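Local structure of putative transcriptional regulator, sugar-binding family (3NZE) at residues F120-F125 / R139-I144. The protein probably acts as a DNA-binding transcriptional regulator of the SorC family, with a domain thought to recognise a sugar. Sequence-based numbering, arbitrary orientation.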
loop_
_atom_site.group_PDB
_atom_site.type_symbol
_atom_site.label_atom_id
_atom_site.label_comp_id
_atom_site.label_asym_id
_atom_site.label_seq_id
_atom_site.Cartn_x
_atom_site.Cartn_y
_atom_site.Cartn_z
ATOM N N PHE A 120 4.351 15.218 0.664
ATOM C CA PHE A 120 3.041 15.546 1.206
ATOM C C PHE A 120 3.302 16.121 2.604
ATOM O O PHE A 120 3.652 15.376 3.516
ATOM C CB PHE A 120 2.258 14.228 1.290
ATOM C CG PHE A 120 0.756 14.373 1.420
ATOM C CD1 PHE A 120 0.100 15.544 1.079
ATOM C CD2 PHE A 120 -0.002 13.300 1.861
ATOM C CE1 PHE A 120 -1.289 15.641 1.198
ATOM C CE2 PHE A 120 -1.372 13.387 1.990
ATOM C CZ PHE A 120 -2.023 14.555 1.652
ATOM N N PRO A 121 3.149 17.449 2.773
ATOM C CA PRO A 121 3.593 18.080 4.030
ATOM C C PRO A 121 2.565 17.949 5.153
ATOM O O PRO A 121 2.104 18.954 5.699
ATOM C CB PRO A 121 3.759 19.548 3.633
ATOM C CG PRO A 121 2.714 19.749 2.597
ATOM C CD PRO A 121 2.718 18.455 1.785
ATOM N N VAL A 122 2.225 16.710 5.494
ATOM C CA VAL A 122 1.221 16.416 6.512
ATOM C C VAL A 122 1.714 15.243 7.363
ATOM O O VAL A 122 2.517 14.425 6.881
ATOM C CB VAL A 122 -0.154 16.082 5.866
ATOM C CG1 VAL A 122 -0.515 17.119 4.803
ATOM C CG2 VAL A 122 -0.134 14.712 5.254
ATOM N N PRO A 123 1.266 15.159 8.632
ATOM C CA PRO A 123 1.756 14.080 9.505
ATOM C C PRO A 123 1.246 12.708 9.049
ATOM O O PRO A 123 0.465 12.628 8.104
ATOM C CB PRO A 123 1.172 14.431 10.883
ATOM C CG PRO A 123 0.672 15.854 10.770
ATOM C CD PRO A 123 0.350 16.081 9.335
ATOM N N ALA A 124 1.662 11.648 9.734
ATOM C CA ALA A 124 1.297 10.287 9.328
ATOM C C ALA A 124 -0.203 10.028 9.396
ATOM O O ALA A 124 -0.725 9.227 8.639
ATOM C CB ALA A 124 2.045 9.253 10.189
ATOM N N PHE A 125 -0.877 10.709 10.316
ATOM C CA PHE A 125 -2.290 10.472 10.598
ATOM C C PHE A 125 -2.679 11.589 11.556
ATOM O O PHE A 125 -1.808 12.157 12.224
ATOM C CB PHE A 125 -2.444 9.107 11.284
ATOM C CG PHE A 125 -3.820 8.507 11.172
ATOM C CD1 PHE A 125 -4.193 7.819 10.030
ATOM C CD2 PHE A 125 -4.725 8.605 12.219
ATOM C CE1 PHE A 125 -5.455 7.252 9.921
ATOM C CE2 PHE A 125 -5.993 8.043 12.112
ATOM C CZ PHE A 125 -6.347 7.362 10.966
ATOM N N ARG A 139 -3.614 25.454 0.858
ATOM C CA ARG A 139 -3.183 25.327 -0.536
ATOM C C ARG A 139 -2.004 24.365 -0.694
ATOM O O ARG A 139 -1.917 23.624 -1.673
ATOM C CB ARG A 139 -2.854 26.702 -1.123
ATOM C CG ARG A 139 -4.082 27.557 -1.359
ATOM C CD ARG A 139 -3.701 29.005 -1.583
ATOM N NE ARG A 139 -2.920 29.502 -0.463
ATOM C CZ ARG A 139 -2.254 30.650 -0.464
ATOM N NH1 ARG A 139 -1.568 31.011 0.608
ATOM N NH2 ARG A 139 -2.262 31.428 -1.538
ATOM N N SER A 140 -1.097 24.368 0.277
ATOM C CA SER A 140 0.062 23.494 0.203
ATOM C C SER A 140 -0.382 22.043 0.133
ATOM O O SER A 140 0.224 21.235 -0.569
ATOM C CB SER A 140 0.971 23.708 1.413
ATOM O OG SER A 140 0.299 23.315 2.592
ATOM N N VAL A 141 -1.442 21.717 0.861
ATOM C CA VAL A 141 -1.950 20.352 0.880
ATOM C C VAL A 141 -2.741 20.068 -0.388
ATOM O O VAL A 141 -2.540 19.038 -1.036
ATOM C CB VAL A 141 -2.818 20.079 2.120
ATOM C CG1 VAL A 141 -3.473 18.709 2.023
ATOM C CG2 VAL A 141 -1.970 20.187 3.390
ATOM N N GLN A 142 -3.614 21.002 -0.747
ATOM C CA GLN A 142 -4.508 20.841 -1.895
ATOM C C GLN A 142 -3.752 20.614 -3.201
ATOM O O GLN A 142 -4.195 19.843 -4.054
ATOM C CB GLN A 142 -5.443 22.050 -2.015
ATOM C CG GLN A 142 -6.483 22.113 -0.914
ATOM C CD GLN A 142 -7.244 23.431 -0.878
ATOM O OE1 GLN A 142 -6.837 24.425 -1.490
ATOM N NE2 GLN A 142 -8.354 23.445 -0.151
ATOM N N ARG A 143 -2.604 21.268 -3.361
ATOM C CA ARG A 143 -1.823 21.101 -4.579
ATOM C C ARG A 143 -1.314 19.663 -4.706
ATOM O O ARG A 143 -1.205 19.121 -5.805
ATOM C CB ARG A 143 -0.665 22.095 -4.621
ATOM C CG ARG A 143 -1.088 23.560 -4.707
ATOM C CD ARG A 143 -1.689 23.911 -6.065
ATOM N NE ARG A 143 -3.060 23.430 -6.213
ATOM C CZ ARG A 143 -4.118 24.015 -5.661
ATOM N NH1 ARG A 143 -3.964 25.100 -4.912
ATOM N NH2 ARG A 143 -5.330 23.512 -5.849
ATOM N N ILE A 144 -1.014 19.040 -3.572
ATOM C CA ILE A 144 -0.625 17.637 -3.586
ATOM C C ILE A 144 -1.834 16.718 -3.802
ATOM O O ILE A 144 -1.742 15.744 -4.549
ATOM C CB ILE A 144 0.134 17.240 -2.306
ATOM C CG1 ILE A 144 1.400 18.092 -2.180
ATOM C CG2 ILE A 144 0.505 15.756 -2.345
ATOM C CD1 ILE A 144 2.345 17.952 -3.360
#
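F120 and P121 bring the loop between strand 116-118 and helix 129-135 against the first turns of the following helix, 139-149, with the CA atoms of F120 and I144 6.4 Å apart. P121 is the centre of an inverse gamma turn, which the 2.8 Å hydrogen bond from V122 N to F120 O closes within this loop of the putative sugar-binding domain. The contact is made by apolar side chains, and no hydrogen bond crosses it. With CG anti to the backbone N (chi1 -162°), the F120 ring reaches obliquely to the helix. Its CD1 lies 3.5 Å from I144 CG2, and CE1 meets V141 CG1. V122 CG2 sits over one face, 3.6 Å from the ring plane and nearer its margin. Without the ring, as with an alanine at F120, I144 CG2 and V141 CG1 would probably lose their aromatic partner, opening a gap between loop and helix. M135 of helix 129-135 touches both V122 and V141. The I144 side chain is about 4 Å from that of E118, which binds calcium in a crystal structure of this protein, though none is bound to this chain here. P121 adds a looser contact, its CD 4.2 Å from I144 CG1. The V122 and V141 side chains run roughly perpendicular, V122 CG1 meeting V141 CG2 at 3.7 Å.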